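Local coordinates for alpha-L-rhamnosidase (Streptomyces avermitilis, PDB 3W5M), which removes terminal non-reducing alpha-L-rhamnose from rhamnosides such as naringin, rutin, hesperidin and gum arabic, and binds L-rhamnose through a calcium-dependent carbohydrate-binding module, at residues A[844-849]-A[874-879]; A[808-813]-A[837-842]; A[221-226]-A[266-271]. One frame throughout, in Å; residues are numbered along the deposited sequence.

Contacts 1 and 2 are neighbours in the (alpha/alpha)6-barrel of the catalytic domain, their centres 13 Å apart, whereas contact 3 belongs to the CBM67 beta-sandwich, with its centre 62 Å from that of contact 1 and 67 Å from that of contact 2. The first two adjoin: helix 829-842 of contact 2 runs into the 844-849 loop of contact 1, and Ser848 N probably donates to Gln812 OE1 at 2.8 Å. Contact 1 is the one closer to catalysis, the side chain of Phe879 lying about 12 Å from that of Glu895, the inferred proton acceptor. In contact 3 the side chain of Ser225 is about 11 Å from that of Asn228, a calcium ligand.

Contact 1 of 3, residues A[844-849]-A[874-879]; sequences DWHLST and LHQRTF
Two loops that follow helices of the (alpha/alpha)6-barrel, 829-842 and 867-875, meet here where the imidazole of His846 lies flat against the side-chain amide of Gln876. The first loop leaves its helix through a Schellman motif: Asp844, with positive phi, is the C-prime residue, and Trp845 N returns to Ile840 O while Asp844 N returns to Glu841 O. That turn presents the Trp845 carbonyl to the second loop. Gln876 NE2 donates to Trp845 O at 2.8 Å with an N-H...O angle of 160°. The oxygen lies almost in the plane of the amide, but the amide nitrogen stands above the plane of the carbonyl. Gln876 reaches this place with CG anti to its backbone nitrogen and a bend at chi2 of 60°, which brings the amide over the ring. NE2 sits 3.2 Å above the His846 plane, offset toward the rim, and the two planes differ by 2°, a parallel-displaced stack.

The edge of the same ring is used as well. His846 NE2 and Thr878 OG1 share a short hydrogen bond of 2.7 Å, the hydroxyl lying close to the ring plane. Across the ring, ND1 is hydrogen-bonded to Lys843 O, so both nitrogens are held and the imidazole has little freedom to rotate. Gln876 OE1 faces its own loop, taking a nearly straight but long bond from Thr878 N at 3.3 Å; the amide is thereby gripped at both ends. The Phe879 carbonyl closes on the ring too, its O 3.2 Å from His846 CD2. Trp845 makes a cation-pi contact with Arg872 of helix 867-875. Loops after two helices are thus joined by an offset imidazole-amide stack and two hydrogen bonds, in the (alpha/alpha)6-barrel typical of GH78 catalytic domains.

Contact 2 of 3, residues A[808-813]-A[837-842]; sequences KGDTQS and VALIEA
The loop leading into helix 812-820 runs up against the last turns of helix 829-842, with the CA atoms of Gln812 and Leu839 6.5 Å apart. Within the (alpha/alpha)6-barrel this joins the start of one helix, where Thr811 is the N-cap and its OG1 takes Ala814 N and is also hydrogen-bonded to Thr754 OG1, to the C-terminal part of the next. Leu839 points at the loop and has the largest share of the contact: CD1 rests 3.4 Å from Asp810 O and 3.7 Å from Thr811 C. Its other methyl, CD2, lies 3.9 Å from Asp810 O. In the Asp810 carboxylate, OD2 forms a salt bridge with Arg835, and OD1 is hydrogen-bonded to Tyr815 OH. The Gln812 and Leu839 side chains lie alongside each other and run opposite ways, CG against CB at 4.0 Å. Extended beyond CG (chi2 -169°), Gln812 carries its amide to the 844-849 loop, where OE1 bonds Ser848 N and NE2 bonds His846 O. Both ends of this buried amide are therefore satisfied, and its rotation is fixed. The Ile840 side chain runs roughly perpendicular to that of Gln812, and its CG1 lies 3.7 Å from Gln812 CD.

Contact 3 of 3, residues A[221-226]-A[266-271]; sequences TLAVSA and DGWREP
Arg269 NH2 and Ser225 OG are joined through a water, 3.1 Å from NH2 and 2.6 Å from OG, which lies in the guanidinium plane. NH2 also bonds Ala183 O and NH1 bonds Ser185 OG, both on strand 181-186 of the CBM67 beta-sandwich. NH1 comes as well to 3.2 Å from Ala223 O of strand 218-227. Arg269 and Trp268 are the middle residues of a type I turn, Gly267 to Glu270, closed by Glu270 N to Gly267 O. Their side chains pile up: Arg269 CG lies 3.5 Å above the centre of the Trp268 ring, and the guanidinium turns a face toward CZ2. With chi1 at 75°, Trp268 CG sits between its backbone nitrogen and carbonyl carbon, and the indole leads with its six-membered end to the strand. There its edge meets the peptide between Val224 and Ser225, while CZ3 packs on Ala223 CB at 3.8 Å.

Farther along, a second water donates to both Thr221 O (3.0 Å) and Arg269 O (2.8 Å), and Pro271 CA presses on Thr221 OG1 at 3.2 Å. Leu222 and Val224 point away, toward strand 235-244 and the sandwich interior, which puts the loop on the outer face of the sheet. Arg160 of the adjacent strand 156-165 holds the turn by the carbonyls of Trp268 and Glu270. With the guanidinium fixed in orientation by oxygens of strand 181-186 and by the water to Ser225, the turn is fastened to the sheet through side chains and waters rather than by beta pairing.

Contact 1 of 3, residues A[844-849]-A[874-879]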
loop_
_atom_site.group_PDB
_atom_site.type_symbol
_atom_site.label_atom_id
_atom_site.label_comp_id
_atom_site.label_asym_id
_atom_site.label_seq_id
_atom_site.Cartn_x
_atom_site.Cartn_y
_atom_site.Cartn_z
ATOM N N ASP A 844 30.180 15.821 14.442
ATOM C CA ASP A 844 30.971 14.599 14.676
ATOM C C ASP A 844 30.713 13.522 13.598
ATOM O O ASP A 844 30.595 12.316 13.891
ATOM C CB ASP A 844 30.760 14.063 16.109
ATOM C CG ASP A 844 31.735 12.949 16.475
ATOM O OD1 ASP A 844 32.924 13.031 16.085
ATOM O OD2 ASP A 844 31.304 11.987 17.156
ATOM N N TRP A 845 30.655 13.992 12.349
ATOM C CA TRP A 845 30.448 13.166 11.165
ATOM C C TRP A 845 29.100 12.440 11.225
ATOM O O TRP A 845 29.040 11.217 11.098
ATOM C CB TRP A 845 31.607 12.179 10.966
ATOM C CG TRP A 845 32.957 12.830 10.908
ATOM C CD1 TRP A 845 33.920 12.807 11.878
ATOM C CD2 TRP A 845 33.489 13.609 9.826
ATOM N NE1 TRP A 845 35.027 13.517 11.463
ATOM C CE2 TRP A 845 34.792 14.017 10.207
ATOM C CE3 TRP A 845 32.994 14.001 8.572
ATOM C CZ2 TRP A 845 35.611 14.799 9.374
ATOM C CZ3 TRP A 845 33.807 14.781 7.742
ATOM C CH2 TRP A 845 35.101 15.171 8.151
ATOM N N HIS A 846 28.052 13.204 11.492
ATOM C CA HIS A 846 26.674 12.697 11.435
ATOM C C HIS A 846 25.851 13.589 10.525
ATOM O O HIS A 846 26.047 14.801 10.470
ATOM C CB HIS A 846 25.986 12.664 12.817
ATOM C CG HIS A 846 26.577 11.678 13.781
ATOM N ND1 HIS A 846 27.701 11.954 14.530
ATOM C CD2 HIS A 846 26.184 10.432 14.139
ATOM C CE1 HIS A 846 27.989 10.912 15.290
ATOM N NE2 HIS A 846 27.081 9.975 15.077
ATOM N N LEU A 847 24.906 12.978 9.820
ATOM C CA LEU A 847 23.947 13.734 9.046
ATOM C C LEU A 847 22.981 14.493 9.956
ATOM O O LEU A 847 22.851 14.181 11.132
ATOM C CB LEU A 847 23.170 12.788 8.103
ATOM C CG LEU A 847 22.309 11.665 8.698
ATOM C CD1 LEU A 847 20.965 12.199 9.205
ATOM C CD2 LEU A 847 22.101 10.604 7.636
ATOM N N SER A 848 22.282 15.470 9.409
ATOM C CA SER A 848 21.240 16.139 10.158
ATOM C C SER A 848 19.972 16.294 9.324
ATOM O O SER A 848 19.004 16.937 9.735
ATOM C CB SER A 848 21.728 17.508 10.619
ATOM O OG SER A 848 21.749 18.367 9.504
ATOM N N THR A 849 19.978 15.688 8.148
ATOM C CA THR A 849 18.911 15.909 7.164
ATOM C C THR A 849 17.617 15.153 7.498
ATOM O O THR A 849 17.686 14.040 8.033
ATOM C CB THR A 849 19.389 15.446 5.771
ATOM O OG1 THR A 849 19.969 14.138 5.873
ATOM C CG2 THR A 849 20.487 16.386 5.274
ATOM N N LEU A 874 27.841 6.711 5.783
ATOM C CA LEU A 874 27.230 5.418 5.487
ATOM C C LEU A 874 27.550 4.373 6.561
ATOM O O LEU A 874 26.661 3.625 6.984
ATOM C CB LEU A 874 27.617 4.904 4.087
ATOM C CG LEU A 874 26.878 3.628 3.664
ATOM C CD1 LEU A 874 25.436 3.934 3.281
ATOM C CD2 LEU A 874 27.608 2.939 2.513
ATOM N N HIS A 875 28.811 4.337 7.001
ATOM C CA HIS A 875 29.290 3.320 7.948
ATOM C C HIS A 875 29.106 3.723 9.410
ATOM O O HIS A 875 29.387 2.925 10.314
ATOM C CB HIS A 875 30.769 3.018 7.708
ATOM C CG HIS A 875 31.031 2.246 6.460
ATOM N ND1 HIS A 875 30.432 1.034 6.198
ATOM C CD2 HIS A 875 31.837 2.508 5.408
ATOM C CE1 HIS A 875 30.850 0.586 5.027
ATOM N NE2 HIS A 875 31.711 1.458 4.534
ATOM N N GLN A 876 28.650 4.951 9.621
ATOM C CA GLN A 876 28.399 5.495 10.955
ATOM C C GLN A 876 27.429 4.600 11.742
ATOM O O GLN A 876 26.389 4.192 11.212
ATOM C CB GLN A 876 27.839 6.906 10.809
ATOM C CG GLN A 876 27.531 7.664 12.090
ATOM C CD GLN A 876 28.746 7.865 12.996
ATOM O OE1 GLN A 876 29.113 6.973 13.773
ATOM N NE2 GLN A 876 29.357 9.052 12.922
ATOM N N ARG A 877 27.770 4.281 12.991
ATOM C CA ARG A 877 26.925 3.397 13.825
ATOM C C ARG A 877 26.223 4.138 14.973
ATOM O O ARG A 877 25.239 3.654 15.553
ATOM C CB ARG A 877 27.735 2.214 14.350
ATOM C CG ARG A 877 28.108 1.185 13.282
ATOM C CD ARG A 877 28.976 0.077 13.863
ATOM N NE ARG A 877 28.332 -0.555 15.012
ATOM C CZ ARG A 877 28.937 -1.359 15.876
ATOM N NH1 ARG A 877 30.225 -1.651 15.734
ATOM N NH2 ARG A 877 28.252 -1.866 16.894
ATOM N N THR A 878 26.713 5.320 15.318
ATOM C CA THR A 878 26.128 6.045 16.434
ATOM C C THR A 878 25.039 6.964 15.920
ATOM O O THR A 878 25.007 7.267 14.735
ATOM C CB THR A 878 27.198 6.838 17.234
ATOM O OG1 THR A 878 27.892 7.710 16.336
ATOM C CG2 THR A 878 28.196 5.878 17.881
ATOM N N PHE A 879 24.141 7.399 16.802
ATOM C CA PHE A 879 22.984 8.245 16.409
ATOM C C PHE A 879 23.334 9.706 16.032
ATOM O O PHE A 879 24.192 10.304 16.682
ATOM C CB PHE A 879 21.928 8.251 17.529
ATOM C CG PHE A 879 20.866 9.307 17.360
ATOM C CD1 PHE A 879 21.046 10.592 17.871
ATOM C CD2 PHE A 879 19.688 9.028 16.669
ATOM C CE1 PHE A 879 20.083 11.582 17.681
ATOM C CE2 PHE A 879 18.730 10.017 16.475
ATOM C CZ PHE A 879 18.920 11.288 16.982
#

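Contact 2 of 3, residues A[808-813]-A[837-842]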
loop_
_atom_site.group_PDB
_atom_site.type_symbol
_atom_site.label_atom_id
_atom_site.label_comp_id
_atom_site.label_asym_id
_atom_site.label_seq_id
_atom_site.Cartn_x
_atom_site.Cartn_y
_atom_site.Cartn_z
ATOM N N LYS A 808 20.726 30.476 2.900
ATOM C CA LYS A 808 19.814 30.802 3.994
ATOM C C LYS A 808 19.413 29.568 4.803
ATOM O O LYS A 808 18.912 28.574 4.249
ATOM C CB LYS A 808 18.587 31.507 3.434
ATOM C CG LYS A 808 17.577 31.941 4.479
ATOM C CD LYS A 808 16.445 32.697 3.809
ATOM C CE LYS A 808 15.279 32.936 4.763
ATOM N NZ LYS A 808 14.195 33.707 4.079
ATOM N N GLY A 809 19.699 29.631 6.102
ATOM C CA GLY A 809 19.307 28.614 7.038
ATOM C C GLY A 809 20.534 27.850 7.435
ATOM O O GLY A 809 20.570 27.259 8.514
ATOM N N ASP A 810 21.530 27.850 6.546
ATOM C CA ASP A 810 22.823 27.254 6.819
ATOM C C ASP A 810 22.671 25.836 7.390
ATOM O O ASP A 810 23.418 25.424 8.280
ATOM C CB ASP A 810 23.646 28.185 7.743
ATOM C CG ASP A 810 25.135 27.866 7.745
ATOM O OD1 ASP A 810 25.686 27.519 6.680
ATOM O OD2 ASP A 810 25.771 27.969 8.823
ATOM N N THR A 811 21.708 25.084 6.842
ATOM C CA THR A 811 21.479 23.703 7.239
ATOM C C THR A 811 22.129 22.736 6.263
ATOM O O THR A 811 22.419 23.106 5.124
ATOM C CB THR A 811 19.970 23.385 7.340
ATOM O OG1 THR A 811 19.333 23.613 6.080
ATOM C CG2 THR A 811 19.297 24.249 8.402
ATOM N N GLN A 812 22.356 21.499 6.703
ATOM C CA GLN A 812 22.869 20.461 5.814
ATOM C C GLN A 812 21.944 20.344 4.581
ATOM O O GLN A 812 22.421 20.340 3.436
ATOM C CB GLN A 812 23.006 19.117 6.551
ATOM C CG GLN A 812 24.119 19.074 7.589
ATOM C CD GLN A 812 24.398 17.674 8.100
ATOM O OE1 GLN A 812 23.987 16.694 7.492
ATOM N NE2 GLN A 812 25.099 17.574 9.228
ATOM N N SER A 813 20.633 20.296 4.823
ATOM C CA SER A 813 19.639 20.170 3.746
ATOM C C SER A 813 19.589 21.360 2.804
ATOM O O SER A 813 19.379 21.167 1.610
ATOM C CB SER A 813 18.244 19.875 4.300
ATOM O OG SER A 813 18.205 18.532 4.695
ATOM N N VAL A 837 30.251 19.930 4.126
ATOM C CA VAL A 837 31.211 19.055 4.766
ATOM C C VAL A 837 31.572 19.587 6.155
ATOM O O VAL A 837 31.767 18.801 7.091
ATOM C CB VAL A 837 32.471 18.887 3.902
ATOM C CG1 VAL A 837 33.531 18.078 4.628
ATOM C CG2 VAL A 837 32.110 18.189 2.594
ATOM N N ALA A 838 31.647 20.912 6.270
ATOM C CA ALA A 838 31.994 21.565 7.528
ATOM C C ALA A 838 30.908 21.312 8.574
ATOM O O ALA A 838 31.220 21.039 9.742
ATOM C CB ALA A 838 32.201 23.062 7.318
ATOM N N LEU A 839 29.643 21.392 8.144
ATOM C CA LEU A 839 28.492 21.147 9.022
ATOM C C LEU A 839 28.407 19.688 9.474
ATOM O O LEU A 839 28.046 19.420 10.624
ATOM C CB LEU A 839 27.183 21.599 8.380
ATOM C CG LEU A 839 26.974 23.072 8.018
ATOM C CD1 LEU A 839 25.722 23.232 7.191
ATOM C CD2 LEU A 839 26.870 23.958 9.250
ATOM N N ILE A 840 28.750 18.767 8.574
ATOM C CA ILE A 840 28.818 17.335 8.886
ATOM C C ILE A 840 29.947 17.033 9.894
ATOM O O ILE A 840 29.738 16.338 10.901
ATOM C CB ILE A 840 28.976 16.486 7.600
ATOM C CG1 ILE A 840 27.714 16.631 6.718
ATOM C CG2 ILE A 840 29.264 15.023 7.946
ATOM C CD1 ILE A 840 27.769 15.914 5.375
ATOM N N GLU A 841 31.140 17.566 9.616
ATOM C CA GLU A 841 32.288 17.448 10.524
ATOM C C GLU A 841 31.942 17.978 11.924
ATOM O O GLU A 841 32.254 17.329 12.924
ATOM C CB GLU A 841 33.504 18.183 9.947
ATOM C CG GLU A 841 34.835 17.845 10.608
ATOM C CD GLU A 841 35.942 18.819 10.225
ATOM O OE1 GLU A 841 35.693 20.043 10.274
ATOM O OE2 GLU A 841 37.060 18.370 9.881
ATOM N N ALA A 842 31.279 19.135 11.976
ATOM C CA ALA A 842 30.863 19.769 13.235
ATOM C C ALA A 842 29.880 18.925 14.054
ATOM O O ALA A 842 29.804 19.068 15.276
ATOM C CB ALA A 842 30.272 21.148 12.973
#

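Contact 3 of 3, residues A[221-226]-A[266-271]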
loop_
_atom_site.group_PDB
_atom_site.type_symbol
_atom_site.label_atom_id
_atom_site.label_comp_id
_atom_site.label_asym_id
_atom_site.label_seq_id
_atom_site.Cartn_x
_atom_site.Cartn_y
_atom_site.Cartn_z
ATOM N N THR A 221 -33.388 -7.226 34.728
ATOM C CA THR A 221 -33.146 -5.864 35.191
ATOM C C THR A 221 -31.952 -5.281 34.456
ATOM O O THR A 221 -30.859 -5.836 34.480
ATOM C CB THR A 221 -32.919 -5.860 36.698
ATOM O OG1 THR A 221 -34.086 -6.398 37.344
ATOM C CG2 THR A 221 -32.656 -4.437 37.210
ATOM N N LEU A 222 -32.173 -4.168 33.761
ATOM C CA LEU A 222 -31.107 -3.464 33.056
ATOM C C LEU A 222 -30.797 -2.263 33.922
ATOM O O LEU A 222 -31.711 -1.670 34.520
ATOM C CB LEU A 222 -31.594 -3.001 31.665
ATOM C CG LEU A 222 -32.386 -4.077 30.892
ATOM C CD1 LEU A 222 -32.978 -3.527 29.616
ATOM C CD2 LEU A 222 -31.461 -5.255 30.581
ATOM N N ALA A 223 -29.519 -1.924 34.017
ATOM C CA ALA A 223 -29.104 -0.777 34.811
ATOM C C ALA A 223 -27.972 -0.071 34.121
ATOM O O ALA A 223 -27.062 -0.704 33.555
ATOM C CB ALA A 223 -28.704 -1.224 36.222
ATOM N N VAL A 224 -27.988 1.258 34.175
ATOM C CA VAL A 224 -27.013 2.017 33.403
ATOM C C VAL A 224 -26.606 3.164 34.287
ATOM O O VAL A 224 -27.463 3.799 34.874
ATOM C CB VAL A 224 -27.664 2.571 32.103
ATOM C CG1 VAL A 224 -26.789 3.603 31.419
ATOM C CG2 VAL A 224 -27.920 1.441 31.130
ATOM N N SER A 225 -25.305 3.386 34.427
ATOM C CA SER A 225 -24.791 4.706 34.879
ATOM C C SER A 225 -24.320 5.461 33.638
ATOM O O SER A 225 -23.855 4.852 32.682
ATOM C CB SER A 225 -23.658 4.552 35.901
ATOM O OG SER A 225 -22.527 3.910 35.324
ATOM N N ALA A 226 -24.491 6.779 33.624
ATOM C CA ALA A 226 -24.022 7.587 32.514
ATOM C C ALA A 226 -23.517 8.885 33.099
ATOM O O ALA A 226 -24.094 9.401 34.063
ATOM C CB ALA A 226 -25.147 7.848 31.523
ATOM N N ASP A 266 -25.382 0.355 47.417
ATOM C CA ASP A 266 -25.005 -0.760 46.575
ATOM C C ASP A 266 -26.084 -1.838 46.503
ATOM O O ASP A 266 -26.915 -1.968 47.410
ATOM C CB ASP A 266 -23.580 -1.279 46.749
ATOM C CG ASP A 266 -22.926 -1.567 45.392
ATOM O OD1 ASP A 266 -23.483 -2.387 44.609
ATOM O OD2 ASP A 266 -21.892 -0.929 45.083
ATOM N N GLY A 267 -26.108 -2.530 45.366
ATOM C CA GLY A 267 -27.208 -3.408 45.017
ATOM C C GLY A 267 -28.026 -2.792 43.907
ATOM O O GLY A 267 -28.866 -3.457 43.324
ATOM N N TRP A 268 -27.766 -1.523 43.595
ATOM C CA TRP A 268 -28.643 -0.764 42.677
ATOM C C TRP A 268 -28.710 -1.344 41.284
ATOM O O TRP A 268 -29.610 -0.981 40.511
ATOM C CB TRP A 268 -28.256 0.730 42.598
ATOM C CG TRP A 268 -27.023 0.986 41.791
ATOM C CD1 TRP A 268 -25.739 0.961 42.248
ATOM C CD2 TRP A 268 -26.946 1.328 40.389
ATOM N NE1 TRP A 268 -24.875 1.259 41.230
ATOM C CE2 TRP A 268 -25.581 1.464 40.074
ATOM C CE3 TRP A 268 -27.898 1.493 39.368
ATOM C CZ2 TRP A 268 -25.126 1.794 38.788
ATOM C CZ3 TRP A 268 -27.436 1.804 38.057
ATOM C CH2 TRP A 268 -26.066 1.957 37.796
ATOM N N ARG A 269 -27.751 -2.208 40.928
ATOM C CA ARG A 269 -27.809 -2.886 39.627
ATOM C C ARG A 269 -28.615 -4.191 39.697
ATOM O O ARG A 269 -28.908 -4.786 38.668
ATOM C CB ARG A 269 -26.418 -3.131 39.049
ATOM C CG ARG A 269 -25.592 -1.857 38.818
ATOM C CD ARG A 269 -24.290 -2.149 38.096
ATOM N NE ARG A 269 -23.621 -0.927 37.630
ATOM C CZ ARG A 269 -23.743 -0.391 36.396
ATOM N NH1 ARG A 269 -24.523 -0.935 35.475
ATOM N NH2 ARG A 269 -23.087 0.720 36.083
ATOM N N GLU A 270 -28.984 -4.617 40.904
ATOM C CA GLU A 270 -29.603 -5.956 41.072
ATOM C C GLU A 270 -31.102 -5.959 40.868
ATOM O O GLU A 270 -31.767 -4.928 41.086
ATOM C CB GLU A 270 -29.318 -6.554 42.461
ATOM C CG GLU A 270 -27.875 -6.523 42.912
ATOM C CD GLU A 270 -26.974 -7.481 42.159
ATOM O OE1 GLU A 270 -27.483 -8.337 41.410
ATOM O OE2 GLU A 270 -25.744 -7.364 42.315
ATOM N N PRO A 271 -31.660 -7.125 40.492
ATOM C CA PRO A 271 -33.098 -7.211 40.302
ATOM C C PRO A 271 -33.962 -6.668 41.444
ATOM O O PRO A 271 -34.938 -5.964 41.163
ATOM C CB PRO A 271 -33.331 -8.709 40.098
ATOM C CG PRO A 271 -32.094 -9.156 39.398
ATOM C CD PRO A 271 -30.970 -8.337 39.987
HETATM O O HOH W 1 -28.371 -4.988 35.945
HETATM O O HOH W 2 -21.346 2.966 37.390
#